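Local structure of autoinducer 2-binding protein LsrB (Clostridium saccharobutylicum DSM 13864, 6DSP) at residues A[69-74]-A[80-85]; A[95-100]-A[115-120]. The protein binds the quorum-sensing signal autoinducer-2, probably as the solute-binding receptor of a transport system. One frame throughout, in Å; residues are numbered along the deposited sequence.

Helix 89-101 ties the two contacts together: its I71-facing side meets contact 1, where I71 CD1 lies 3.9 Å from L96 CD2 and L84 CD2 lies 3.9 Å from L96 CD1, while L96 CB and the aliphatic chain of K97 touch V117 of the 115-120 loop in contact 2. The centres of the contacts are about 10 Å apart. Contact 1 is core, with all three touching residues buried, and joins helix 64-76 to strand 81-84 through branched aliphatic side chains alone. Contact 2 is only partly buried, running from L96 out to the exposed K97, and adds a water bridge between backbone carbonyls to its apolar packing.

Contact 1. Residues A[69-74]-A[80-85]; sequences SVINKA and NAICLS
Nearly identical torsions shape I71 and I82: chi1 is -67° in I71 and -71° in I82, so in each residue CG1 stands anti to the carbonyl carbon and CG2 anti to the backbone N, with CD1 at the end of an extended chi2. The same shape is used differently on the two sides. I82 reaches over with its long branch and I71 answers with its short one, I82 CD1 lying 3.9 Å from I71 CG2. The two side chains cross at about a right angle, and their nearest approach is between these methyls. The long branch of I71 continues along the strand instead, and its CD1 comes to 4.2 Å from L84 CD2. I71 thus spans two residues on one face of the strand, as expected from the alternation that sends I82 and L84 toward the helix and C83 to the other face. The backbones stay well apart, I71 CA being 7.8 Å from I82 CA, so the segments meet through side chains. This is the helix-to-strand half of a beta-alpha-beta unit (strand 53-56, helix 64-76, strand 81-84) in the Rossmann-like N-terminal lobe of a periplasmic binding protein. Past the strand's end, S85 OG is hydrogen-bonded to D110, a residue of the autoinducer pocket. Strand 81-84 runs parallel between strands 23-27 and 105-109; I27 touches both I71 and L84, and A95 and L96 of helix 89-101 also pack against I71.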
loop_
_atom_site.group_PDB
_atom_site.type_symbol
_atom_site.label_atom_id
_atom_site.label_comp_id
_atom_site.label_asym_id
_atom_site.label_seq_id
_atom_site.Cartn_x
_atom_site.Cartn_y
_atom_site.Cartn_z
ATOM N N SER A 69 1.508 -6.986 19.532
ATOM C CA SER A 69 1.461 -6.302 20.823
ATOM C C SER A 69 0.454 -5.165 20.780
ATOM O O SER A 69 -0.284 -4.947 21.754
ATOM C CB SER A 69 2.819 -5.713 21.197
ATOM O OG SER A 69 2.673 -4.978 22.430
ATOM N N VAL A 70 0.412 -4.414 19.674
ATOM C CA VAL A 70 -0.544 -3.315 19.562
ATOM C C VAL A 70 -1.977 -3.844 19.584
ATOM O O VAL A 70 -2.852 -3.289 20.272
ATOM C CB VAL A 70 -0.279 -2.493 18.282
ATOM C CG1 VAL A 70 -1.379 -1.480 18.045
ATOM C CG2 VAL A 70 1.091 -1.804 18.329
ATOM N N ILE A 71 -2.242 -4.916 18.824
ATOM C CA ILE A 71 -3.574 -5.533 18.818
ATOM C C ILE A 71 -3.959 -5.982 20.226
ATOM O O ILE A 71 -5.053 -5.669 20.704
ATOM C CB ILE A 71 -3.590 -6.734 17.848
ATOM C CG1 ILE A 71 -3.429 -6.240 16.399
ATOM C CG2 ILE A 71 -4.874 -7.559 18.030
ATOM C CD1 ILE A 71 -2.950 -7.345 15.468
ATOM N N ASN A 72 -3.082 -6.757 20.888
ATOM C CA ASN A 72 -3.401 -7.269 22.225
ATOM C C ASN A 72 -3.695 -6.141 23.195
ATOM O O ASN A 72 -4.643 -6.241 23.989
ATOM C CB ASN A 72 -2.230 -8.078 22.763
ATOM C CG ASN A 72 -2.023 -9.412 22.048
ATOM O OD1 ASN A 72 -2.891 -9.921 21.292
ATOM N ND2 ASN A 72 -0.861 -9.994 22.314
ATOM N N LYS A 73 -2.879 -5.078 23.178
ATOM C CA LYS A 73 -3.092 -3.989 24.129
ATOM C C LYS A 73 -4.428 -3.295 23.856
ATOM O O LYS A 73 -5.156 -2.941 24.785
ATOM C CB LYS A 73 -1.939 -2.996 24.066
ATOM C CG LYS A 73 -2.109 -1.804 24.982
ATOM C CD LYS A 73 -0.871 -0.910 24.987
ATOM C CE LYS A 73 -1.058 0.262 25.938
ATOM N NZ LYS A 73 0.236 0.906 26.275
ATOM N N ALA A 74 -4.776 -3.103 22.581
ATOM C CA ALA A 74 -6.044 -2.460 22.250
ATOM C C ALA A 74 -7.216 -3.315 22.696
ATOM O O ALA A 74 -8.206 -2.799 23.237
ATOM C CB ALA A 74 -6.103 -2.194 20.745
ATOM N N ASN A 80 -13.482 -1.232 20.666
ATOM C CA ASN A 80 -14.613 -1.896 20.031
ATOM C C ASN A 80 -14.270 -2.507 18.688
ATOM O O ASN A 80 -14.957 -3.447 18.250
ATOM C CB ASN A 80 -15.765 -0.904 19.839
ATOM C CG ASN A 80 -16.150 -0.239 21.142
ATOM O OD1 ASN A 80 -15.899 0.943 21.340
ATOM N ND2 ASN A 80 -16.701 -1.019 22.064
ATOM N N ALA A 81 -13.256 -1.979 18.019
ATOM C CA ALA A 81 -12.954 -2.414 16.660
ATOM C C ALA A 81 -11.500 -2.117 16.384
ATOM O O ALA A 81 -10.908 -1.225 16.988
ATOM C CB ALA A 81 -13.843 -1.706 15.634
ATOM N N ILE A 82 -10.949 -2.842 15.408
ATOM C CA ILE A 82 -9.601 -2.641 14.894
ATOM C C ILE A 82 -9.712 -2.513 13.384
ATOM O O ILE A 82 -10.461 -3.261 12.749
ATOM C CB ILE A 82 -8.705 -3.837 15.259
ATOM C CG1 ILE A 82 -8.394 -3.834 16.769
ATOM C CG2 ILE A 82 -7.439 -3.865 14.417
ATOM C CD1 ILE A 82 -7.777 -5.136 17.269
ATOM N N CYS A 83 -8.956 -1.589 12.821
ATOM C CA CYS A 83 -8.758 -1.525 11.376
ATOM C C CYS A 83 -7.255 -1.507 11.145
ATOM O O CYS A 83 -6.589 -0.512 11.462
ATOM C CB CYS A 83 -9.443 -0.301 10.764
ATOM S SG CYS A 83 -9.266 -0.314 8.947
ATOM N N LEU A 84 -6.736 -2.611 10.614
ATOM C CA LEU A 84 -5.305 -2.929 10.564
ATOM C C LEU A 84 -4.787 -3.009 9.136
ATOM O O LEU A 84 -5.423 -3.641 8.284
ATOM C CB LEU A 84 -5.072 -4.323 11.211
ATOM C CG LEU A 84 -3.711 -4.996 11.046
ATOM C CD1 LEU A 84 -2.664 -4.253 11.844
ATOM C CD2 LEU A 84 -3.781 -6.446 11.450
ATOM N N SER A 85 -3.601 -2.457 8.907
ATOM C CA SER A 85 -2.808 -2.770 7.713
ATOM C C SER A 85 -1.646 -3.655 8.158
ATOM O O SER A 85 -0.822 -3.243 8.993
ATOM C CB SER A 85 -2.274 -1.511 7.040
ATOM O OG SER A 85 -1.456 -1.924 5.949
#

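Contact 2. Residues A[95-100]-A[115-120]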
loop_
_atom_site.group_PDB
_atom_site.type_symbol
_atom_site.label_atom_id
_atom_site.label_comp_id
_atom_site.label_asym_id
_atom_site.label_seq_id
_atom_site.Cartn_x
_atom_site.Cartn_y
_atom_site.Cartn_z
ATOM N N ALA A 95 -3.558 -13.307 16.923
ATOM C CA ALA A 95 -3.984 -12.153 17.701
ATOM C C ALA A 95 -5.347 -11.652 17.227
ATOM O O ALA A 95 -6.153 -11.174 18.034
ATOM C CB ALA A 95 -2.942 -11.048 17.569
ATOM N N LEU A 96 -5.617 -11.718 15.911
ATOM C CA LEU A 96 -6.903 -11.249 15.405
ATOM C C LEU A 96 -8.015 -12.218 15.741
ATOM O O LEU A 96 -9.149 -11.786 15.982
ATOM C CB LEU A 96 -6.814 -11.019 13.890
ATOM C CG LEU A 96 -5.915 -9.813 13.501
ATOM C CD1 LEU A 96 -5.834 -9.702 11.979
ATOM C CD2 LEU A 96 -6.401 -8.493 14.101
ATOM N N LYS A 97 -7.729 -13.517 15.782
ATOM C CA LYS A 97 -8.745 -14.457 16.258
ATOM C C LYS A 97 -9.082 -14.173 17.713
ATOM O O LYS A 97 -10.253 -14.191 18.110
ATOM C CB LYS A 97 -8.252 -15.892 16.078
ATOM C CG LYS A 97 -8.189 -16.355 14.625
ATOM C CD LYS A 97 -7.438 -17.683 14.573
ATOM C CE LYS A 97 -7.971 -18.682 13.572
ATOM N NZ LYS A 97 -7.631 -20.047 14.098
ATOM N N ALA A 98 -8.049 -13.902 18.519
ATOM C CA ALA A 98 -8.322 -13.610 19.927
ATOM C C ALA A 98 -9.099 -12.304 20.061
ATOM O O ALA A 98 -9.989 -12.185 20.915
ATOM C CB ALA A 98 -7.010 -13.546 20.685
ATOM N N ALA A 99 -8.798 -11.318 19.224
ATOM C CA ALA A 99 -9.543 -10.063 19.274
ATOM C C ALA A 99 -11.022 -10.311 19.006
ATOM O O ALA A 99 -11.895 -9.817 19.739
ATOM C CB ALA A 99 -8.957 -9.042 18.298
ATOM N N ALA A 100 -11.329 -11.104 17.976
ATOM C CA ALA A 100 -12.728 -11.381 17.660
ATOM C C ALA A 100 -13.411 -12.136 18.789
ATOM O O ALA A 100 -14.567 -11.847 19.119
ATOM C CB ALA A 100 -12.828 -12.182 16.364
ATOM N N PRO A 115 -8.638 -13.782 4.989
ATOM C CA PRO A 115 -10.004 -13.230 5.058
ATOM C C PRO A 115 -10.890 -13.936 6.077
ATOM O O PRO A 115 -11.984 -13.433 6.378
ATOM C CB PRO A 115 -10.525 -13.402 3.620
ATOM C CG PRO A 115 -9.231 -13.362 2.791
ATOM C CD PRO A 115 -8.288 -14.191 3.612
ATOM N N SER A 116 -10.479 -15.098 6.598
ATOM C CA SER A 116 -11.248 -15.782 7.632
ATOM C C SER A 116 -11.128 -15.108 8.999
ATOM O O SER A 116 -11.910 -15.443 9.913
ATOM C CB SER A 116 -10.815 -17.247 7.719
ATOM O OG SER A 116 -9.503 -17.334 8.281
ATOM N N VAL A 117 -10.219 -14.137 9.153
ATOM C CA VAL A 117 -10.040 -13.496 10.453
ATOM C C VAL A 117 -10.287 -11.993 10.402
ATOM O O VAL A 117 -9.938 -11.277 11.341
ATOM C CB VAL A 117 -8.696 -13.843 11.122
ATOM C CG1 VAL A 117 -8.540 -15.356 11.220
ATOM C CG2 VAL A 117 -7.509 -13.226 10.401
ATOM N N ARG A 118 -10.916 -11.491 9.342
ATOM C CA ARG A 118 -11.393 -10.112 9.342
ATOM C C ARG A 118 -12.701 -10.048 8.557
ATOM O O ARG A 118 -13.000 -10.923 7.733
ATOM C CB ARG A 118 -10.346 -9.165 8.729
ATOM C CG ARG A 118 -9.862 -9.535 7.255
ATOM C CD ARG A 118 -10.794 -8.955 6.259
ATOM N NE ARG A 118 -10.305 -9.189 4.888
ATOM C CZ ARG A 118 -11.088 -9.679 3.932
ATOM N NH1 ARG A 118 -12.362 -10.002 4.188
ATOM N NH2 ARG A 118 -10.603 -9.789 2.719
ATOM N N LYS A 119 -13.474 -8.992 8.796
ATOM C CA LYS A 119 -14.784 -8.839 8.169
ATOM C C LYS A 119 -14.693 -8.142 6.816
ATOM O O LYS A 119 -15.037 -8.724 5.797
ATOM C CB LYS A 119 -15.799 -8.163 9.116
ATOM C CG LYS A 119 -15.956 -8.877 10.482
ATOM C CD LYS A 119 -15.919 -10.396 10.351
ATOM C CE LYS A 119 -17.107 -10.959 9.611
ATOM N NZ LYS A 119 -17.035 -12.492 9.436
ATOM N N VAL A 120 -14.193 -6.930 6.786
ATOM C CA VAL A 120 -14.083 -6.165 5.557
ATOM C C VAL A 120 -12.649 -5.672 5.430
ATOM O O VAL A 120 -12.020 -5.261 6.421
ATOM C CB VAL A 120 -15.035 -4.954 5.583
ATOM C CG1 VAL A 120 -14.796 -4.020 4.391
ATOM C CG2 VAL A 120 -16.484 -5.436 5.579
HETATM O O HOH W 1 -10.760 -12.235 13.708
#
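K97 and V117 bring the helix and the loop closest, their CA atoms 6.0 Å apart, and one water spans the backbones by donating to L96 O at 2.8 Å and to V117 O at 2.7 Å. The two acceptors subtend about 119° at that water, an angle well suited to a bridge made with both of its hydrogens. L96 O also accepts the helical bond from A100 N, so the water is its second partner. The two methyls of V117 divide between neighbouring helix residues, CG1 to K97 and CG2 to L96. A chi1 of -55° in V117 sets CG1 anti to the carbonyl carbon, where it meets the aliphatic part of K97, 3.6 Å from K97 CG. The lysine chain passes obliquely over this methyl and bends at chi3, which keeps K97 CE within 4.1 Å of V117 CG1. V117 CG2 faces inward to L96 CB at 4.2 Å. Behind this layer R118 heads away from the helix: P115 CB sits 3.6 Å above its guanidinium plane, toward the rim, and D112 forms a salt bridge with NH2. The contact thus fastens helix 89-101 to the loop linking strands 105-109 and 120-123. V106 of the first of these strands packs against L96, and backbone bonds of K119 to V106 and G327 place the loop's end between strands 105-109 and 327-330.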